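PDB 6PNR: alpha-glucosidase from [Eubacterium] rectale, which probably hydrolyses alpha-glycosides of sulfoquinovose, the sulfonated sugar of plant sulfolipids, as a sulfoquinovosidase of glycosyl hydrolase family 31. Local coordinates for residues Asp7-Leu12 / Ile19-Lys24; Leu57-Val62 / Leu71-Tyr76; Arg502-Phe507 / Thr530-Tyr535. All blocks are in the same frame, centred on the assembly; numbering follows the deposited sequence.

Contact 1: Asp7-Leu12 / Ile19-Lys24; sequences DNEFQL and ILEHSK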
loop_
_atom_site.group_PDB
_atom_site.type_symbol
_atom_site.label_atom_id
_atom_site.label_comp_id
_atom_site.label_asym_id
_atom_site.label_seq_id
_atom_site.Cartn_x
_atom_site.Cartn_y
_atom_site.Cartn_z
ATOM N N ASP A 7 -33.120 29.601 5.887
ATOM C CA ASP A 7 -33.707 28.479 5.162
ATOM C C ASP A 7 -32.706 27.749 4.274
ATOM O O ASP A 7 -32.962 26.603 3.883
ATOM C CB ASP A 7 -34.882 28.959 4.308
ATOM C CG ASP A 7 -36.182 29.026 5.087
ATOM O OD1 ASP A 7 -36.222 28.512 6.227
ATOM O OD2 ASP A 7 -37.165 29.591 4.556
ATOM N N ASN A 8 -31.579 28.379 3.948
ATOM C CA ASN A 8 -30.654 27.843 2.958
ATOM C C ASN A 8 -29.234 27.707 3.492
ATOM O O ASN A 8 -28.315 27.438 2.706
ATOM C CB ASN A 8 -30.647 28.729 1.705
ATOM C CG ASN A 8 -32.011 29.334 1.410
ATOM O OD1 ASN A 8 -32.899 28.662 0.879
ATOM N ND2 ASN A 8 -32.184 30.611 1.757
ATOM N N GLU A 9 -29.023 27.885 4.794
ATOM C CA GLU A 9 -27.670 27.908 5.325
ATOM C C GLU A 9 -27.668 27.783 6.840
ATOM O O GLU A 9 -28.396 28.501 7.531
ATOM C CB GLU A 9 -26.950 29.191 4.896
ATOM C CG GLU A 9 -25.499 29.270 5.339
ATOM C CD GLU A 9 -24.744 30.417 4.686
ATOM O OE1 GLU A 9 -25.340 31.123 3.839
ATOM O OE2 GLU A 9 -23.551 30.608 5.020
ATOM N N PHE A 10 -26.859 26.866 7.360
ATOM C CA PHE A 10 -26.637 26.700 8.787
ATOM C C PHE A 10 -25.180 27.012 9.096
ATOM O O PHE A 10 -24.289 26.696 8.300
ATOM C CB PHE A 10 -26.995 25.276 9.234
ATOM C CG PHE A 10 -26.422 24.901 10.566
ATOM C CD1 PHE A 10 -27.021 25.325 11.735
ATOM C CD2 PHE A 10 -25.278 24.124 10.649
ATOM C CE1 PHE A 10 -26.489 24.987 12.967
ATOM C CE2 PHE A 10 -24.742 23.785 11.875
ATOM C CZ PHE A 10 -25.350 24.219 13.037
ATOM N N GLN A 11 -24.937 27.640 10.244
ATOM C CA GLN A 11 -23.586 28.003 10.645
ATOM C C GLN A 11 -23.449 27.886 12.155
ATOM O O GLN A 11 -24.395 28.163 12.902
ATOM C CB GLN A 11 -23.219 29.429 10.216
ATOM C CG GLN A 11 -23.005 29.624 8.724
ATOM C CD GLN A 11 -22.625 31.055 8.381
ATOM O OE1 GLN A 11 -21.616 31.300 7.715
ATOM N NE2 GLN A 11 -23.436 32.008 8.837
ATOM N N LEU A 12 -22.251 27.497 12.598
ATOM C CA LEU A 12 -21.924 27.439 14.015
ATOM C C LEU A 12 -20.558 28.069 14.228
ATOM O O LEU A 12 -19.597 27.718 13.534
ATOM C CB LEU A 12 -21.924 25.994 14.536
ATOM C CG LEU A 12 -21.475 25.818 15.990
ATOM C CD1 LEU A 12 -22.413 26.561 16.932
ATOM C CD2 LEU A 12 -21.373 24.337 16.378
ATOM N N ILE A 19 -16.964 27.209 12.713
ATOM C CA ILE A 19 -16.522 25.818 12.732
ATOM C C ILE A 19 -17.459 24.877 11.978
ATOM O O ILE A 19 -17.018 23.786 11.581
ATOM C CB ILE A 19 -16.299 25.304 14.169
ATOM C CG1 ILE A 19 -17.607 25.256 14.943
ATOM C CG2 ILE A 19 -15.269 26.148 14.905
ATOM C CD1 ILE A 19 -17.492 24.453 16.227
ATOM N N LEU A 20 -18.720 25.243 11.769
ATOM C CA LEU A 20 -19.641 24.424 10.992
ATOM C C LEU A 20 -20.335 25.283 9.951
ATOM O O LEU A 20 -20.674 26.441 10.214
ATOM C CB LEU A 20 -20.712 23.750 11.868
ATOM C CG LEU A 20 -20.286 22.636 12.825
ATOM C CD1 LEU A 20 -21.509 21.976 13.437
ATOM C CD2 LEU A 20 -19.421 21.590 12.108
ATOM N N GLU A 21 -20.562 24.707 8.776
ATOM C CA GLU A 21 -21.328 25.389 7.745
ATOM C C GLU A 21 -22.025 24.363 6.872
ATOM O O GLU A 21 -21.442 23.328 6.534
ATOM C CB GLU A 21 -20.441 26.288 6.878
ATOM C CG GLU A 21 -21.208 27.012 5.776
ATOM C CD GLU A 21 -20.307 27.833 4.874
ATOM O OE1 GLU A 21 -19.110 27.994 5.204
ATOM O OE2 GLU A 21 -20.799 28.315 3.830
ATOM N N HIS A 22 -23.280 24.644 6.532
ATOM C CA HIS A 22 -23.970 23.941 5.462
ATOM C C HIS A 22 -24.612 24.958 4.537
ATOM O O HIS A 22 -25.521 25.685 4.946
ATOM C CB HIS A 22 -25.042 22.981 5.972
ATOM C CG HIS A 22 -25.771 22.292 4.862
ATOM N ND1 HIS A 22 -25.353 21.091 4.326
ATOM C CD2 HIS A 22 -26.858 22.664 4.141
ATOM C CE1 HIS A 22 -26.166 20.738 3.346
ATOM N NE2 HIS A 22 -27.087 21.677 3.213
ATOM N N SER A 23 -24.140 25.004 3.297
ATOM C CA SER A 23 -24.807 25.713 2.218
ATOM C C SER A 23 -24.779 24.808 1.000
ATOM O O SER A 23 -24.164 23.738 1.018
ATOM C CB SER A 23 -24.139 27.059 1.920
ATOM O OG SER A 23 -22.751 26.897 1.690
ATOM N N LYS A 24 -25.459 25.227 -0.071
ATOM C CA LYS A 24 -25.356 24.454 -1.302
ATOM C C LYS A 24 -23.926 24.452 -1.830
ATOM O O LYS A 24 -23.479 23.451 -2.400
ATOM C CB LYS A 24 -26.324 24.983 -2.363
ATOM C CG LYS A 24 -26.549 23.983 -3.501
ATOM C CD LYS A 24 -27.597 24.452 -4.508
ATOM C CE LYS A 24 -27.054 25.541 -5.419
ATOM N NZ LYS A 24 -28.020 25.881 -6.504
#
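Leu12 and Leu20 face each other as a hydrogen-bonded pair of the antiparallel hairpin 10-14/17-22, their side chains side by side and pointing the same way, with Leu12 CB 3.7 Å from Leu20 CB. This is the tight side of the hairpin. Leu20 CD1 also meets the edge of the Phe10 ring near its plane, 4.0 Å from CE2, and Ile211 of strand 208-213 packs on both leucines. A classic beta bulge sits here: Leu12 O accepts from Leu20 N (3.2 Å) and, almost in line with the carbonyl, from Ile19 N (2.8 Å). With CG1 between its backbone N and carbonyl carbon (chi1 66°), Ile19 lays CD1 against Leu12 CD2. Phe10 and His22 add a second hydrogen-bonded pair, N to O both ways.

The other face, carrying Gln11 and Glu21 with Glu9 beside them, is more open. Extended chains bring Glu9 OE2 within 3.8 Å of Glu21 OE2, while Ser23 OG, which also pairs with Arg26 N, donates to Glu21 OE2. Such proximity probably disfavours full ionisation of both acids. Cohesion therefore probably comes from the backbone bonds and the apolar face rather than from the carboxylates.

Contact 2: Leu57-Val62 / Leu71-Tyr76; sequences LKLTDV and LCFESY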
loop_
_atom_site.group_PDB
_atom_site.type_symbol
_atom_site.label_atom_id
_atom_site.label_comp_id
_atom_site.label_asym_id
_atom_site.label_seq_id
_atom_site.Cartn_x
_atom_site.Cartn_y
_atom_site.Cartn_z
ATOM N N LEU A 57 -26.019 16.215 0.843
ATOM C CA LEU A 57 -27.421 16.366 1.186
ATOM C C LEU A 57 -27.874 17.797 0.930
ATOM O O LEU A 57 -27.099 18.748 1.079
ATOM C CB LEU A 57 -27.657 16.006 2.650
ATOM C CG LEU A 57 -27.443 14.545 3.036
ATOM C CD1 LEU A 57 -27.690 14.388 4.523
ATOM C CD2 LEU A 57 -28.370 13.664 2.238
ATOM N N LYS A 58 -29.143 17.943 0.550
ATOM C CA LYS A 58 -29.780 19.245 0.390
ATOM C C LYS A 58 -30.570 19.575 1.648
ATOM O O LYS A 58 -31.332 18.736 2.136
ATOM C CB LYS A 58 -30.712 19.260 -0.824
ATOM C CG LYS A 58 -30.023 19.191 -2.170
ATOM C CD LYS A 58 -31.053 19.242 -3.297
ATOM C CE LYS A 58 -30.394 19.452 -4.656
ATOM N NZ LYS A 58 -29.894 20.849 -4.834
ATOM N N LEU A 59 -30.376 20.790 2.172
ATOM C CA LEU A 59 -31.139 21.283 3.322
ATOM C C LEU A 59 -32.504 21.761 2.839
ATOM O O LEU A 59 -32.601 22.781 2.150
ATOM C CB LEU A 59 -30.388 22.416 4.019
ATOM C CG LEU A 59 -31.052 23.092 5.225
ATOM C CD1 LEU A 59 -31.429 22.090 6.307
ATOM C CD2 LEU A 59 -30.142 24.177 5.801
ATOM N N THR A 60 -33.563 21.033 3.205
ATOM C CA THR A 60 -34.896 21.306 2.684
ATOM C C THR A 60 -35.878 21.859 3.711
ATOM O O THR A 60 -36.970 22.278 3.324
ATOM C CB THR A 60 -35.498 20.034 2.069
ATOM O OG1 THR A 60 -35.482 18.985 3.043
ATOM C CG2 THR A 60 -34.705 19.606 0.847
ATOM N N ASP A 61 -35.539 21.862 4.997
ATOM C CA ASP A 61 -36.428 22.446 5.993
ATOM C C ASP A 61 -35.624 22.790 7.237
ATOM O O ASP A 61 -34.712 22.054 7.625
ATOM C CB ASP A 61 -37.586 21.503 6.352
ATOM C CG ASP A 61 -38.825 22.256 6.838
ATOM O OD1 ASP A 61 -38.873 23.497 6.665
ATOM O OD2 ASP A 61 -39.745 21.614 7.399
ATOM N N VAL A 62 -35.967 23.918 7.845
ATOM C CA VAL A 62 -35.367 24.372 9.091
ATOM C C VAL A 62 -36.494 24.719 10.052
ATOM O O VAL A 62 -37.420 25.450 9.688
ATOM C CB VAL A 62 -34.446 25.589 8.873
ATOM C CG1 VAL A 62 -33.972 26.134 10.205
ATOM C CG2 VAL A 62 -33.264 25.221 7.977
ATOM N N LEU A 71 -32.731 20.514 11.386
ATOM C CA LEU A 71 -32.387 20.558 9.971
ATOM C C LEU A 71 -32.844 19.257 9.320
ATOM O O LEU A 71 -32.351 18.177 9.670
ATOM C CB LEU A 71 -30.883 20.755 9.771
ATOM C CG LEU A 71 -30.167 21.856 10.558
ATOM C CD1 LEU A 71 -28.691 21.861 10.213
ATOM C CD2 LEU A 71 -30.770 23.223 10.291
ATOM N N CYS A 72 -33.789 19.358 8.388
ATOM C CA CYS A 72 -34.239 18.222 7.593
ATOM C C CYS A 72 -33.490 18.205 6.267
ATOM O O CYS A 72 -33.389 19.238 5.594
ATOM C CB CYS A 72 -35.749 18.285 7.350
ATOM S SG CYS A 72 -36.724 18.400 8.876
ATOM N N PHE A 73 -32.956 17.037 5.905
ATOM C CA PHE A 73 -32.176 16.841 4.683
ATOM C C PHE A 73 -32.911 15.811 3.848
ATOM O O PHE A 73 -32.604 14.617 3.912
ATOM C CB PHE A 73 -30.750 16.384 4.976
ATOM C CG PHE A 73 -29.941 17.366 5.751
ATOM C CD1 PHE A 73 -29.286 18.402 5.107
ATOM C CD2 PHE A 73 -29.810 17.242 7.125
ATOM C CE1 PHE A 73 -28.529 19.314 5.826
ATOM C CE2 PHE A 73 -29.055 18.134 7.839
ATOM C CZ PHE A 73 -28.412 19.179 7.196
ATOM N N GLU A 74 -33.879 16.282 3.061
ATOM C CA GLU A 74 -34.678 15.426 2.195
ATOM C C GLU A 74 -35.272 14.266 2.982
ATOM O O GLU A 74 -35.751 14.452 4.106
ATOM C CB GLU A 74 -33.830 14.921 1.025
ATOM C CG GLU A 74 -33.433 16.019 0.048
ATOM C CD GLU A 74 -32.126 15.734 -0.686
ATOM O OE1 GLU A 74 -31.043 15.850 -0.059
ATOM O OE2 GLU A 74 -32.186 15.399 -1.889
ATOM N N SER A 75 -35.255 13.068 2.403
ATOM C CA SER A 75 -35.691 11.867 3.103
ATOM C C SER A 75 -34.514 11.031 3.598
ATOM O O SER A 75 -34.595 9.798 3.616
ATOM C CB SER A 75 -36.603 11.029 2.205
ATOM O OG SER A 75 -37.895 11.612 2.109
ATOM N N TYR A 76 -33.422 11.679 4.011
ATOM C CA TYR A 76 -32.211 10.971 4.412
ATOM C C TYR A 76 -31.888 11.137 5.892
ATOM O O TYR A 76 -31.728 10.140 6.600
ATOM C CB TYR A 76 -31.023 11.437 3.561
ATOM C CG TYR A 76 -31.139 11.092 2.088
ATOM C CD1 TYR A 76 -31.180 9.772 1.658
ATOM C CD2 TYR A 76 -31.195 12.093 1.133
ATOM C CE1 TYR A 76 -31.284 9.465 0.303
ATOM C CE2 TYR A 76 -31.293 11.799 -0.207
ATOM C CZ TYR A 76 -31.341 10.493 -0.618
ATOM O OH TYR A 76 -31.443 10.237 -1.961
#
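Thr60 and Asp61 both face Cys72 in a classic beta bulge, at the start of the antiparallel hairpin formed by strands 61-64 and 68-73 at one margin of an N-terminal beta sheet.

The backbone bonds centre on Cys72. Its carbonyl O accepts from Thr60 N at 3.0 Å and only weakly from Asp61 N, while its own N donates to Asp61 O.

Side chains extend this ladder past the regular strand. Thr60 OG1 lies between its own backbone N and carbonyl carbon (chi1 55°), a setting that lets it accept from Glu74 N at 3.1 Å and give a weak bond to Cys72 O. Glu74 reaches back in turn: OE1 takes the hydrogen of Lys58 N at 2.9 Å, nearly straight at 166°, although the donor stands above the carboxylate plane. The ammonium of Lys58 lies too far from this carboxylate for a salt bridge. With an alanine in place of Glu74, Lys58 N is likely to be left without this acceptor and residues 57-59 freer to shift.

Apolar contacts form the third group. Leu57 crosses Phe73 at about a right angle, CD1 lying 3.7 Å from Phe73 CB, and Ile29 packs on both residues. Leu59 CD1 sits over one face of the Phe73 ring and also touches Leu71 CB, whereas Val62 and Leu71 run alongside each other. At the far end, the other methyl of Leu57, CD2, presses to 3.4 Å from CD2 of the Tyr76 ring.

Contact 3: Arg502-Phe507 / Thr530-Tyr535; sequences RTKELF and TNFQYY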
loop_
_atom_site.group_PDB
_atom_site.type_symbol
_atom_site.label_atom_id
_atom_site.label_comp_id
_atom_site.label_asym_id
_atom_site.label_seq_id
_atom_site.Cartn_x
_atom_site.Cartn_y
_atom_site.Cartn_z
ATOM N N ARG A 502 17.262 -5.959 22.113
ATOM C CA ARG A 502 17.431 -4.849 23.042
ATOM C C ARG A 502 18.879 -4.727 23.480
ATOM O O ARG A 502 19.531 -5.728 23.788
ATOM C CB ARG A 502 16.541 -5.062 24.272
ATOM C CG ARG A 502 16.629 -3.956 25.318
ATOM C CD ARG A 502 15.941 -4.410 26.619
ATOM N NE ARG A 502 14.508 -4.647 26.423
ATOM C CZ ARG A 502 13.813 -5.572 27.085
ATOM N NH1 ARG A 502 14.424 -6.364 27.958
ATOM N NH2 ARG A 502 12.513 -5.720 26.875
ATOM N N THR A 503 19.375 -3.489 23.537
ATOM C CA THR A 503 20.715 -3.192 24.039
ATOM C C THR A 503 20.653 -2.530 25.410
ATOM O O THR A 503 19.614 -2.004 25.828
ATOM C CB THR A 503 21.483 -2.263 23.097
ATOM O OG1 THR A 503 20.855 -0.981 23.108
ATOM C CG2 THR A 503 21.537 -2.826 21.653
ATOM N N LYS A 504 21.797 -2.575 26.106
ATOM C CA LYS A 504 21.944 -1.898 27.390
ATOM C C LYS A 504 21.626 -0.414 27.274
ATOM O O LYS A 504 20.890 0.146 28.101
ATOM C CB LYS A 504 23.370 -2.090 27.919
ATOM C CG LYS A 504 23.728 -1.208 29.127
ATOM C CD LYS A 504 25.184 -1.475 29.577
ATOM C CE LYS A 504 25.628 -0.507 30.666
ATOM N NZ LYS A 504 26.861 -0.993 31.381
ATOM N N GLU A 505 22.182 0.247 26.257
ATOM C CA GLU A 505 21.976 1.685 26.132
ATOM C C GLU A 505 20.493 2.009 25.976
ATOM O O GLU A 505 19.993 2.983 26.558
ATOM C CB GLU A 505 22.776 2.230 24.941
ATOM C CG GLU A 505 22.669 3.754 24.770
ATOM C CD GLU A 505 23.104 4.230 23.391
ATOM O OE1 GLU A 505 23.257 3.378 22.490
ATOM O OE2 GLU A 505 23.267 5.456 23.203
ATOM N N LEU A 506 19.780 1.204 25.192
ATOM C CA LEU A 506 18.342 1.411 25.019
ATOM C C LEU A 506 17.595 1.265 26.337
ATOM O O LEU A 506 16.726 2.080 26.662
ATOM C CB LEU A 506 17.782 0.426 23.997
ATOM C CG LEU A 506 16.261 0.622 23.928
ATOM C CD1 LEU A 506 15.925 1.951 23.231
ATOM C CD2 LEU A 506 15.592 -0.538 23.294
ATOM N N PHE A 507 17.899 0.215 27.102
ATOM C CA PHE A 507 17.222 0.052 28.379
ATOM C C PHE A 507 17.451 1.265 29.264
ATOM O O PHE A 507 16.510 1.764 29.899
ATOM C CB PHE A 507 17.685 -1.225 29.093
ATOM C CG PHE A 507 17.089 -1.383 30.468
ATOM C CD1 PHE A 507 17.666 -0.751 31.570
ATOM C CD2 PHE A 507 15.932 -2.118 30.656
ATOM C CE1 PHE A 507 17.098 -0.856 32.838
ATOM C CE2 PHE A 507 15.359 -2.231 31.920
ATOM C CZ PHE A 507 15.947 -1.598 33.011
ATOM N N THR A 530 17.563 -13.860 24.504
ATOM C CA THR A 530 18.454 -13.217 23.547
ATOM C C THR A 530 18.313 -11.697 23.533
ATOM O O THR A 530 18.698 -11.061 22.553
ATOM C CB THR A 530 18.222 -13.771 22.139
ATOM O OG1 THR A 530 16.828 -13.695 21.815
ATOM C CG2 THR A 530 18.697 -15.225 22.045
ATOM N N ASN A 531 17.785 -11.097 24.603
ATOM C CA ASN A 531 17.665 -9.650 24.711
ATOM C C ASN A 531 18.239 -9.193 26.040
ATOM O O ASN A 531 18.140 -9.900 27.042
ATOM C CB ASN A 531 16.214 -9.195 24.604
ATOM C CG ASN A 531 15.742 -9.152 23.186
ATOM O OD1 ASN A 531 15.788 -8.101 22.552
ATOM N ND2 ASN A 531 15.328 -10.303 22.653
ATOM N N PHE A 532 18.843 -8.009 26.034
ATOM C CA PHE A 532 19.385 -7.439 27.259
ATOM C C PHE A 532 18.308 -7.356 28.331
ATOM O O PHE A 532 17.183 -6.926 28.061
ATOM C CB PHE A 532 19.947 -6.044 26.989
ATOM C CG PHE A 532 20.476 -5.358 28.215
ATOM C CD1 PHE A 532 21.767 -5.594 28.646
ATOM C CD2 PHE A 532 19.685 -4.483 28.933
ATOM C CE1 PHE A 532 22.267 -4.962 29.758
ATOM C CE2 PHE A 532 20.168 -3.840 30.072
ATOM C CZ PHE A 532 21.467 -4.079 30.486
ATOM N N GLN A 533 18.652 -7.791 29.542
ATOM C CA GLN A 533 17.847 -7.562 30.740
ATOM C C GLN A 533 18.681 -6.794 31.751
ATOM O O GLN A 533 19.886 -7.022 31.858
ATOM C CB GLN A 533 17.380 -8.884 31.368
ATOM C CG GLN A 533 16.808 -9.882 30.373
ATOM C CD GLN A 533 15.517 -9.385 29.731
ATOM O OE1 GLN A 533 14.889 -8.430 30.214
ATOM N NE2 GLN A 533 15.118 -10.025 28.634
ATOM N N TYR A 534 18.042 -5.881 32.496
ATOM C CA TYR A 534 18.784 -5.061 33.445
ATOM C C TYR A 534 19.617 -5.899 34.404
ATOM O O TYR A 534 20.707 -5.474 34.812
ATOM C CB TYR A 534 17.829 -4.157 34.244
ATOM C CG TYR A 534 17.027 -4.850 35.345
ATOM C CD1 TYR A 534 17.555 -5.025 36.618
ATOM C CD2 TYR A 534 15.729 -5.305 35.107
ATOM C CE1 TYR A 534 16.828 -5.661 37.626
ATOM C CE2 TYR A 534 14.992 -5.934 36.100
ATOM C CZ TYR A 534 15.550 -6.097 37.368
ATOM O OH TYR A 534 14.845 -6.720 38.359
ATOM N N TYR A 535 19.123 -7.076 34.786
ATOM C CA TYR A 535 19.831 -7.926 35.735
ATOM C C TYR A 535 20.986 -8.697 35.101
ATOM O O TYR A 535 21.623 -9.497 35.792
ATOM C CB TYR A 535 18.855 -8.893 36.406
ATOM C CG TYR A 535 17.916 -9.647 35.479
ATOM C CD1 TYR A 535 18.356 -10.746 34.750
ATOM C CD2 TYR A 535 16.579 -9.289 35.375
ATOM C CE1 TYR A 535 17.498 -11.446 33.909
ATOM C CE2 TYR A 535 15.713 -9.977 34.535
ATOM C CZ TYR A 535 16.165 -11.060 33.823
ATOM O OH TYR A 535 15.295 -11.744 33.001
#
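Arg502 is tied to the segment 530-535 through both its backbone and its guanidinium group. Its backbone N donates to Asn531 OD1 at 2.6 Å, nearly straight at 167°, and its carbonyl O receives Phe532 N in a longer bond. The side chain leaves with CG anti to the backbone N (chi1 -180°) and bends at chi3, which swings NH1 onto Phe532 O at 2.8 Å. The same NH1 makes a weak bond to Gln533 OE1, the Gln533 amide standing almost perpendicular to the guanidinium and held by its NE2 on Glu524 O. Because NE and NH2 bond the carbonyls of Gly492 and Gly493, the buried guanidinium is fixed against rotation.

Outward from here, the Phe532 ring fits against the first turn of helix 504-514, which Thr503 caps by accepting from Leu506 N. Lys504 CA stands over the ring centre, 3.6 Å from the centroid, in a CH-pi contact, while Phe507 CB meets Phe532 CE2 at 3.7 Å. Tyr534 CB lies over one face of the Phe507 ring, 3.4 Å from CZ.

The contact joins the start of helix 504-514 to the loop leading into helix 538-568, within the family's TIM-barrel region. Thr540 of helix 538-568 touches Lys504, Phe507 and Phe532, and Thr522 of strand 521-522 packs on Phe507 and Tyr534.

Overall arrangement
Contacts 1 and 2 are neighbours in the N-terminal beta region, both beta hairpins with a classic bulge, their centres about 12 Å apart. They share a seam where the His22 ring meets Phe73 edge-to-face and Phe10 touches Leu71. Contact 1 is mostly buried; contact 2 is only partly so, and side-chain bonds there supplement a short ladder. Contact 3 lies on the opposite side of the chain's centre, about 57 Å from contact 1 between centres. Also buried, it links a helix start to a loop instead of two strands, replacing the ladder with an arginine and aromatic rings, and the side chain of Arg502 lies about 9 Å from the bound inhibitor.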